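Neutral ceramidase (Pseudomonas aeruginosa, PDB 2ZWS) hydrolyses the N-acyl bond of ceramides to release sphingosine and a fatty acid, using a bound zinc ion, and can also run the reaction in reverse. Local coordinates at residues A[203-208]-A[218-223]; A[38-43]-A[61-66]. One frame throughout, in Å; residues are numbered along the deposited sequence.

Contact 1. Residues A[203-208]-A[218-223]; sequences VHSTSM and DNKGYA. With ZN (zinc ion), chain B.
V203 meets the first turn of helix 218-231 with its CG1 methyl, which lies 4.2 Å from K220 CE. The lysine chain runs extended as far as CE and then bends, chi4 -67°, and its NZ is held by F201 O and Q276 OE1. H204 faces the other way: its NE2 binds the zinc ion at 2.1 Å, beside H97, E411, Y448 and a water, while ND1 is engaged by L249 O. The link from H204 to the helix is through its backbone, since N219 ND2 reaches H204 O in a weak bond of 3.4 Å. S205, the centre of an inverse gamma turn, packs its OG against K220 CG, the hydroxyl itself being hydrogen-bonded to T96 O. S207 then supplies two bonds. Its OG takes the other N-H of N219 ND2 at 3.0 Å, almost straight at 178° and in the amide plane, and its N-H donates a hydrogen bond to the syn lone pair of D218 OD1, N to OD1 2.9 Å. M208 N follows, meeting D218 OD2 at 2.8 Å from the syn side but tilted out of the carboxylate plane. With CG anti to its own N, chi1 -153°, D218 presents both oxygens to this loop. OD1 also takes N219 N at 2.7 Å, and water 1 lies within hydrogen-bonding distance of both OD2 and M208 O. These donors probably favour the ionised carboxylate, although the acceptor S205 O, 3.2 Å from D218 OD2, works against them; the zinc-binding loop is tied to the helix on both sides of S205.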
ATOM      1  N   VAL A 203     -11.031  -1.066  -4.114  1.00 12.95           N
ATOM      2  CA  VAL A 203     -11.433  -2.297  -3.428  1.00 12.95           C
ATOM      3  C   VAL A 203     -10.427  -2.545  -2.311  1.00 13.41           C
ATOM      4  O   VAL A 203      -9.227  -2.494  -2.573  1.00 13.39           O
ATOM      5  CB  VAL A 203     -11.537  -3.527  -4.401  1.00 13.77           C
ATOM      6  CG1 VAL A 203     -10.174  -3.862  -5.102  1.00 13.45           C
ATOM      7  CG2 VAL A 203     -12.136  -4.746  -3.665  1.00 14.58           C
ATOM      8  N   HIS A 204     -10.909  -2.768  -1.086  1.00 13.18           N
ATOM      9  CA  HIS A 204      -9.983  -3.104   0.005  1.00 13.43           C
ATOM     10  C   HIS A 204      -9.077  -4.278  -0.363  1.00 13.15           C
ATOM     11  O   HIS A 204      -9.533  -5.292  -0.892  1.00 14.26           O
ATOM     12  CB  HIS A 204     -10.707  -3.402   1.323  1.00 13.61           C
ATOM     13  CG  HIS A 204     -10.835  -2.214   2.215  1.00 14.40           C
ATOM     14  ND1 HIS A 204     -11.698  -1.168   1.945  1.00 14.33           N
ATOM     15  CD2 HIS A 204     -10.204  -1.901   3.375  1.00 13.00           C
ATOM     16  CE1 HIS A 204     -11.566  -0.251   2.894  1.00 13.43           C
ATOM     17  NE2 HIS A 204     -10.659  -0.671   3.765  1.00 16.74           N
ATOM     18  N   SER A 205      -7.799  -4.121  -0.040  1.00 13.75           N
ATOM     19  CA  SER A 205      -6.822  -5.165  -0.266  1.00 14.01           C
ATOM     20  C   SER A 205      -6.712  -6.048   0.984  1.00 14.26           C
ATOM     21  O   SER A 205      -5.676  -6.083   1.688  1.00 14.10           O
ATOM     22  CB  SER A 205      -5.472  -4.542  -0.663  1.00 14.60           C
ATOM     23  OG  SER A 205      -5.601  -3.977  -1.965  1.00 18.16           O
ATOM     24  N   THR A 206      -7.788  -6.792   1.215  1.00 14.28           N
ATOM     25  CA  THR A 206      -7.987  -7.532   2.467  1.00 13.72           C
ATOM     26  C   THR A 206      -8.330  -8.984   2.161  1.00 14.21           C
ATOM     27  O   THR A 206      -8.953  -9.666   2.968  1.00 15.64           O
ATOM     28  CB  THR A 206      -9.158  -6.930   3.276  1.00 13.43           C
ATOM     29  OG1 THR A 206     -10.301  -6.791   2.412  1.00 14.25           O
ATOM     30  CG2 THR A 206      -8.809  -5.564   3.848  1.00 15.42           C
ATOM     31  N   SER A 207      -7.961  -9.462   0.973  1.00 12.74           N
ATOM     32  CA  SER A 207      -8.200 -10.874   0.664  1.00 13.55           C
ATOM     33  C   SER A 207      -7.455 -11.814   1.613  1.00 13.53           C
ATOM     34  O   SER A 207      -7.948 -12.893   1.919  1.00 14.05           O
ATOM     35  CB  SER A 207      -7.821 -11.176  -0.787  1.00 13.40           C
ATOM     36  OG  SER A 207      -8.660 -10.442  -1.669  1.00 14.13           O
ATOM     37  N   MET A 208      -6.235 -11.429   2.027  1.00 13.62           N
ATOM     38  CA  MET A 208      -5.512 -12.162   3.068  1.00 14.53           C
ATOM     39  C   MET A 208      -6.034 -11.622   4.396  1.00 15.13           C
ATOM     40  O   MET A 208      -5.984 -10.404   4.656  1.00 15.03           O
ATOM     41  CB  MET A 208      -4.013 -11.913   2.964  1.00 14.25           C
ATOM     42  CG  MET A 208      -3.346 -12.390   1.659  1.00 13.93           C
ATOM     43  SD  MET A 208      -3.559 -14.148   1.299  1.00 15.37           S
ATOM     44  CE  MET A 208      -2.779 -14.908   2.740  1.00 19.78           C
ATOM     45  N   ASP A 218      -1.195  -8.630  -1.207  1.00 11.12           N
ATOM     46  CA  ASP A 218      -2.646  -8.874  -1.308  1.00 11.82           C
ATOM     47  C   ASP A 218      -3.154  -8.772  -2.733  1.00 10.64           C
ATOM     48  O   ASP A 218      -2.381  -8.984  -3.662  1.00 12.16           O
ATOM     49  CB  ASP A 218      -3.399  -7.962  -0.330  1.00 12.17           C
ATOM     50  CG  ASP A 218      -4.742  -8.539   0.116  1.00 14.52           C
ATOM     51  OD1 ASP A 218      -5.752  -8.388  -0.622  1.00 15.12           O
ATOM     52  OD2 ASP A 218      -4.792  -9.133   1.219  1.00 13.91           O
ATOM     53  N   ASN A 219      -4.445  -8.487  -2.936  1.00 10.78           N
ATOM     54  CA  ASN A 219      -4.976  -8.676  -4.271  1.00 11.52           C
ATOM     55  C   ASN A 219      -4.404  -7.697  -5.306  1.00 11.45           C
ATOM     56  O   ASN A 219      -4.138  -8.074  -6.458  1.00 13.15           O
ATOM     57  CB  ASN A 219      -6.513  -8.750  -4.284  1.00 11.87           C
ATOM     58  CG  ASN A 219      -7.198  -7.514  -3.722  1.00 13.40           C
ATOM     59  OD1 ASN A 219      -6.965  -6.399  -4.189  1.00 16.94           O
ATOM     60  ND2 ASN A 219      -8.130  -7.720  -2.769  1.00 13.67           N
ATOM     61  N   LYS A 220      -4.192  -6.438  -4.917  1.00 12.24           N
ATOM     62  CA  LYS A 220      -3.584  -5.480  -5.861  1.00 11.39           C
ATOM     63  C   LYS A 220      -2.151  -5.836  -6.161  1.00 11.58           C
ATOM     64  O   LYS A 220      -1.695  -5.722  -7.294  1.00 11.61           O
ATOM     65  CB  LYS A 220      -3.713  -4.049  -5.327  1.00 11.53           C
ATOM     66  CG  LYS A 220      -5.208  -3.548  -5.419  1.00 11.53           C
ATOM     67  CD  LYS A 220      -5.290  -2.059  -5.134  1.00 12.88           C
ATOM     68  CE  LYS A 220      -6.732  -1.533  -5.386  1.00 13.95           C
ATOM     69  NZ  LYS A 220      -7.090  -1.611  -6.841  1.00 14.37           N
ATOM     70  N   GLY A 221      -1.458  -6.356  -5.158  1.00 11.73           N
ATOM     71  CA  GLY A 221      -0.091  -6.821  -5.363  1.00 11.39           C
ATOM     72  C   GLY A 221      -0.037  -8.017  -6.301  1.00 11.89           C
ATOM     73  O   GLY A 221       0.937  -8.141  -7.080  1.00 12.18           O
ATOM     74  N   TYR A 222      -1.020  -8.917  -6.221  1.00 12.36           N
ATOM     75  CA  TYR A 222      -1.057 -10.038  -7.160  1.00 12.87           C
ATOM     76  C   TYR A 222      -1.317  -9.533  -8.586  1.00 12.75           C
ATOM     77  O   TYR A 222      -0.689  -9.983  -9.540  1.00 12.95           O
ATOM     78  CB  TYR A 222      -2.122 -11.092  -6.810  1.00 13.50           C
ATOM     79  CG  TYR A 222      -2.006 -12.209  -7.826  1.00 14.81           C
ATOM     80  CD1 TYR A 222      -2.875 -12.276  -8.915  1.00 16.89           C
ATOM     81  CD2 TYR A 222      -0.960 -13.142  -7.751  1.00 15.76           C
ATOM     82  CE1 TYR A 222      -2.740 -13.255  -9.885  1.00 17.52           C
ATOM     83  CE2 TYR A 222      -0.805 -14.138  -8.718  1.00 16.49           C
ATOM     84  CZ  TYR A 222      -1.701 -14.179  -9.787  1.00 16.48           C
ATOM     85  OH  TYR A 222      -1.580 -15.139 -10.752  1.00 18.62           O
ATOM     86  N   ALA A 223      -2.223  -8.570  -8.729  1.00 11.78           N
ATOM     87  CA  ALA A 223      -2.447  -7.988 -10.064  1.00 11.92           C
ATOM     88  C   ALA A 223      -1.155  -7.434 -10.678  1.00 11.56           C
ATOM     89  O   ALA A 223      -0.875  -7.682 -11.861  1.00 11.83           O
ATOM     90  CB  ALA A 223      -3.514  -6.913  -9.968  1.00 12.02           C
TER
HETATM   91 ZN    ZN B 647      -9.562   0.489   5.147  1.00 14.79          ZN
HETATM   92  O   HOH W   1      -4.382  -8.272   3.680  1.00 13.64           O
HETATM   93  O   HOH W   2      -8.897  -0.891   6.606  1.00 20.14           O

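Contact 2. Residues A[38-43]-A[61-66]; sequences MRQWAR and TDLGMI
D62 and W41 meet at the open end of a beta hairpin, where the antiparallel pairing of the neighbouring strands 41-49 and 55-61, inside the mixed sheet, comes to its end. The last bridge is the non-hydrogen-bonded pair A42 and T61, with CA atoms 4.4 Å apart and A42 CB against T61 CG2 on one face. Next to it D62 N donates to W41 O at 2.9 Å, and T61 CA adds a CH...O contact to the same carbonyl. The D62 side chain then returns to the opposing strand. With CG beside its own N, chi1 -69°, it places OD2 2.9 Å from W41 N, which arrives on the anti side of the carboxylate and 16° out of its plane. R43 NH1 reaches OD2 from the syn side in a salt bridge of 3.0 Å; the oxygen lies near the guanidinium plane, although the two flat groups are turned 71° apart. D62 is also the centre of an inverse gamma turn. Q40 CG lies 3.4 Å from D62 O, so its aliphatic part packs against the carbonyl of the turn. Further out, E228 of helix 218-231 holds R43 NE, N580 takes W41 NE1, and A94 O accepts from T61 OG1. Helix 120-138 covers A42, T61 and L63. Beyond the turn the chain runs on to G64, whose O accepts from ND1 of the zinc ligand H97.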
ATOM      1  N   MET A  38       4.802 -12.843  -0.671  1.00 10.98           N
ATOM      2  CA  MET A  38       5.418 -12.030  -1.707  0.50 11.24           C
ATOM      3  C   MET A  38       5.922 -10.741  -1.062  1.00 11.19           C
ATOM      4  O   MET A  38       5.387 -10.300  -0.033  1.00 11.98           O
ATOM      5  CB  MET A  38       4.445 -11.736  -2.875  0.50 11.73           C
ATOM      6  CG  MET A  38       4.013 -12.967  -3.713  0.50 12.16           C
ATOM      7  SD  MET A  38       3.445 -12.645  -5.428  0.50 11.49           S
ATOM      8  CE  MET A  38       2.153 -11.434  -5.135  0.50 12.25           C
ATOM      9  N   ARG A  39       6.965 -10.156  -1.658  1.00 12.06           N
ATOM     10  CA  ARG A  39       7.527  -8.933  -1.103  1.00 11.67           C
ATOM     11  C   ARG A  39       6.639  -7.722  -1.408  1.00 11.60           C
ATOM     12  O   ARG A  39       5.732  -7.782  -2.251  1.00 11.45           O
ATOM     13  CB  ARG A  39       8.949  -8.696  -1.621  1.00 11.79           C
ATOM     14  CG  ARG A  39       9.955  -9.640  -0.927  1.00 13.03           C
ATOM     15  CD  ARG A  39      11.451  -9.245  -1.184  1.00 13.68           C
ATOM     16  NE  ARG A  39      12.274 -10.121  -0.337  1.00 13.58           N
ATOM     17  CZ  ARG A  39      12.950  -9.749   0.752  1.00 13.68           C
ATOM     18  NH1 ARG A  39      13.073  -8.471   1.100  1.00 14.28           N
ATOM     19  NH2 ARG A  39      13.558 -10.685   1.478  1.00 14.43           N
ATOM     20  N   GLN A  40       6.930  -6.631  -0.704  1.00 10.31           N
ATOM     21  CA  GLN A  40       6.285  -5.342  -0.890  1.00 10.40           C
ATOM     22  C   GLN A  40       7.198  -4.425  -1.696  1.00 10.54           C
ATOM     23  O   GLN A  40       8.418  -4.359  -1.426  1.00 10.97           O
ATOM     24  CB  GLN A  40       6.054  -4.707   0.486  1.00 10.72           C
ATOM     25  CG  GLN A  40       5.145  -5.554   1.396  1.00 11.92           C
ATOM     26  CD  GLN A  40       5.110  -4.999   2.795  1.00 11.75           C
ATOM     27  OE1 GLN A  40       4.213  -4.229   3.138  1.00 15.30           O
ATOM     28  NE2 GLN A  40       6.090  -5.315   3.572  1.00 11.16           N
ATOM     29  N   TRP A  41       6.613  -3.689  -2.648  1.00 10.48           N
ATOM     30  CA  TRP A  41       7.399  -2.843  -3.567  1.00 10.24           C
ATOM     31  C   TRP A  41       6.839  -1.432  -3.621  1.00  9.88           C
ATOM     32  O   TRP A  41       5.608  -1.196  -3.402  1.00 10.71           O
ATOM     33  CB  TRP A  41       7.375  -3.426  -5.002  1.00 11.03           C
ATOM     34  CG  TRP A  41       7.910  -4.841  -4.992  1.00 10.50           C
ATOM     35  CD1 TRP A  41       7.198  -6.000  -4.823  1.00 13.18           C
ATOM     36  CD2 TRP A  41       9.289  -5.226  -5.125  1.00 12.24           C
ATOM     37  NE1 TRP A  41       8.053  -7.088  -4.834  1.00 13.53           N
ATOM     38  CE2 TRP A  41       9.342  -6.639  -5.010  1.00 12.49           C
ATOM     39  CE3 TRP A  41      10.476  -4.516  -5.314  1.00 13.26           C
ATOM     40  CZ2 TRP A  41      10.538  -7.344  -5.091  1.00 13.71           C
ATOM     41  CZ3 TRP A  41      11.665  -5.217  -5.394  1.00 13.31           C
ATOM     42  CH2 TRP A  41      11.694  -6.617  -5.273  1.00 12.51           C
ATOM     43  N   ALA A  42       7.754  -0.486  -3.847  1.00 10.17           N
ATOM     44  CA  ALA A  42       7.403   0.851  -4.294  1.00  9.97           C
ATOM     45  C   ALA A  42       7.609   0.881  -5.808  1.00 10.29           C
ATOM     46  O   ALA A  42       8.657   0.468  -6.307  1.00 10.38           O
ATOM     47  CB  ALA A  42       8.308   1.886  -3.648  1.00 10.63           C
ATOM     48  N   ARG A  43       6.604   1.370  -6.514  1.00  9.85           N
ATOM     49  CA  ARG A  43       6.644   1.450  -7.989  1.00  9.46           C
ATOM     50  C   ARG A  43       6.512   2.920  -8.337  1.00  9.83           C
ATOM     51  O   ARG A  43       5.488   3.551  -8.028  1.00  9.44           O
ATOM     52  CB  ARG A  43       5.472   0.641  -8.574  1.00 11.19           C
ATOM     53  CG  ARG A  43       5.683  -0.876  -8.494  1.00 10.50           C
ATOM     54  CD  ARG A  43       4.450  -1.671  -8.955  1.00 11.23           C
ATOM     55  NE  ARG A  43       4.703  -3.114  -8.994  1.00 12.11           N
ATOM     56  CZ  ARG A  43       4.517  -3.933  -7.957  1.00 12.57           C
ATOM     57  NH1 ARG A  43       4.061  -3.440  -6.811  1.00 12.84           N
ATOM     58  NH2 ARG A  43       4.777  -5.245  -8.059  1.00 12.93           N
ATOM     59  N   THR A  61       2.745   2.254  -3.429  1.00 10.34           N
ATOM     60  CA  THR A  61       3.453   1.366  -2.522  1.00 11.48           C
ATOM     61  C   THR A  61       2.563   0.217  -2.022  1.00 10.96           C
ATOM     62  O   THR A  61       1.353   0.405  -1.729  1.00 11.23           O
ATOM     63  CB  THR A  61       3.985   2.157  -1.284  1.00 12.39           C
ATOM     64  OG1 THR A  61       2.874   2.706  -0.537  1.00 13.03           O
ATOM     65  CG2 THR A  61       4.987   3.279  -1.725  1.00 12.59           C
ATOM     66  N   ASP A  62       3.172  -0.963  -1.899  1.00 11.39           N
ATOM     67  CA  ASP A  62       2.494  -2.132  -1.344  1.00 11.07           C
ATOM     68  C   ASP A  62       2.433  -2.065   0.211  1.00 11.38           C
ATOM     69  O   ASP A  62       3.030  -2.904   0.901  1.00 11.45           O
ATOM     70  CB  ASP A  62       3.202  -3.425  -1.786  1.00 13.19           C
ATOM     71  CG  ASP A  62       3.066  -3.735  -3.275  1.00 14.37           C
ATOM     72  OD1 ASP A  62       1.961  -3.597  -3.842  1.00 18.31           O
ATOM     73  OD2 ASP A  62       4.063  -4.207  -3.870  1.00 14.83           O
ATOM     74  N   LEU A  63       1.700  -1.080   0.720  1.00 10.49           N
ATOM     75  CA  LEU A  63       1.610  -0.795   2.155  1.00  9.84           C
ATOM     76  C   LEU A  63       0.156  -0.586   2.538  1.00 10.19           C
ATOM     77  O   LEU A  63      -0.686  -0.289   1.681  1.00 10.83           O
ATOM     78  CB  LEU A  63       2.370   0.503   2.505  1.00  9.88           C
ATOM     79  CG  LEU A  63       3.872   0.457   2.201  1.00 10.43           C
ATOM     80  CD1 LEU A  63       4.491   1.810   2.384  1.00 12.23           C
ATOM     81  CD2 LEU A  63       4.548  -0.579   3.107  1.00 13.42           C
ATOM     82  N   GLY A  64      -0.149  -0.673   3.839  1.00  9.93           N
ATOM     83  CA  GLY A  64      -1.493  -0.366   4.323  1.00 11.13           C
ATOM     84  C   GLY A  64      -1.836   1.087   4.082  1.00 12.30           C
ATOM     85  O   GLY A  64      -2.981   1.432   3.767  1.00 13.02           O
ATOM     86  N   MET A  65      -0.826   1.950   4.210  1.00 12.90           N
ATOM     87  CA  MET A  65      -1.043   3.373   3.996  1.00 14.45           C
ATOM     88  C   MET A  65       0.295   4.070   3.901  1.00 13.89           C
ATOM     89  O   MET A  65       1.345   3.454   4.158  1.00 13.69           O
ATOM     90  CB  MET A  65      -1.914   3.973   5.097  1.00 17.29           C
ATOM     91  CG  MET A  65      -1.529   3.583   6.466  1.00 17.64           C
ATOM     92  SD  MET A  65      -2.088   1.940   7.102  1.00 17.26           S
ATOM     93  CE  MET A  65      -3.859   2.084   7.203  1.00 20.07           C
ATOM     94  N   ILE A  66       0.277   5.335   3.481  1.00 14.37           N
ATOM     95  CA  ILE A  66       1.544   6.074   3.550  0.50 14.91           C
ATOM     96  C   ILE A  66       1.403   7.183   4.567  1.00 14.95           C
ATOM     97  O   ILE A  66       0.748   8.201   4.405  1.00 18.50           O
ATOM     98  CB  ILE A  66       2.123   6.564   2.209  0.50 15.64           C
ATOM     99  CG1 ILE A  66       1.104   7.438   1.523  0.50 13.98           C
ATOM    100  CG2 ILE A  66       2.563   5.376   1.329  0.50 16.41           C
ATOM    101  CD1 ILE A  66       0.237   6.670   0.707  0.50 18.02           C
TER

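Contact 2 comes first along the chain and closes before contact 1 opens; their centres are about 11 Å apart. Both are buried, and all four segments belong to the N-terminal region of the ceramidase. Helix 218-231 is their common element: it supplies 218-223 to contact 1, and further along it reaches R43 of contact 2. The two also touch directly, for G221 CA packs 4.1 Å from D62 OD1. Both lead to the zinc centre, contact 1 through its ligand H204 and contact 2 through the G64 carbonyl. From 38-43, R39 reaches the other way, to the magnesium ligand D579, so the pair spans the ground between the two metal sites.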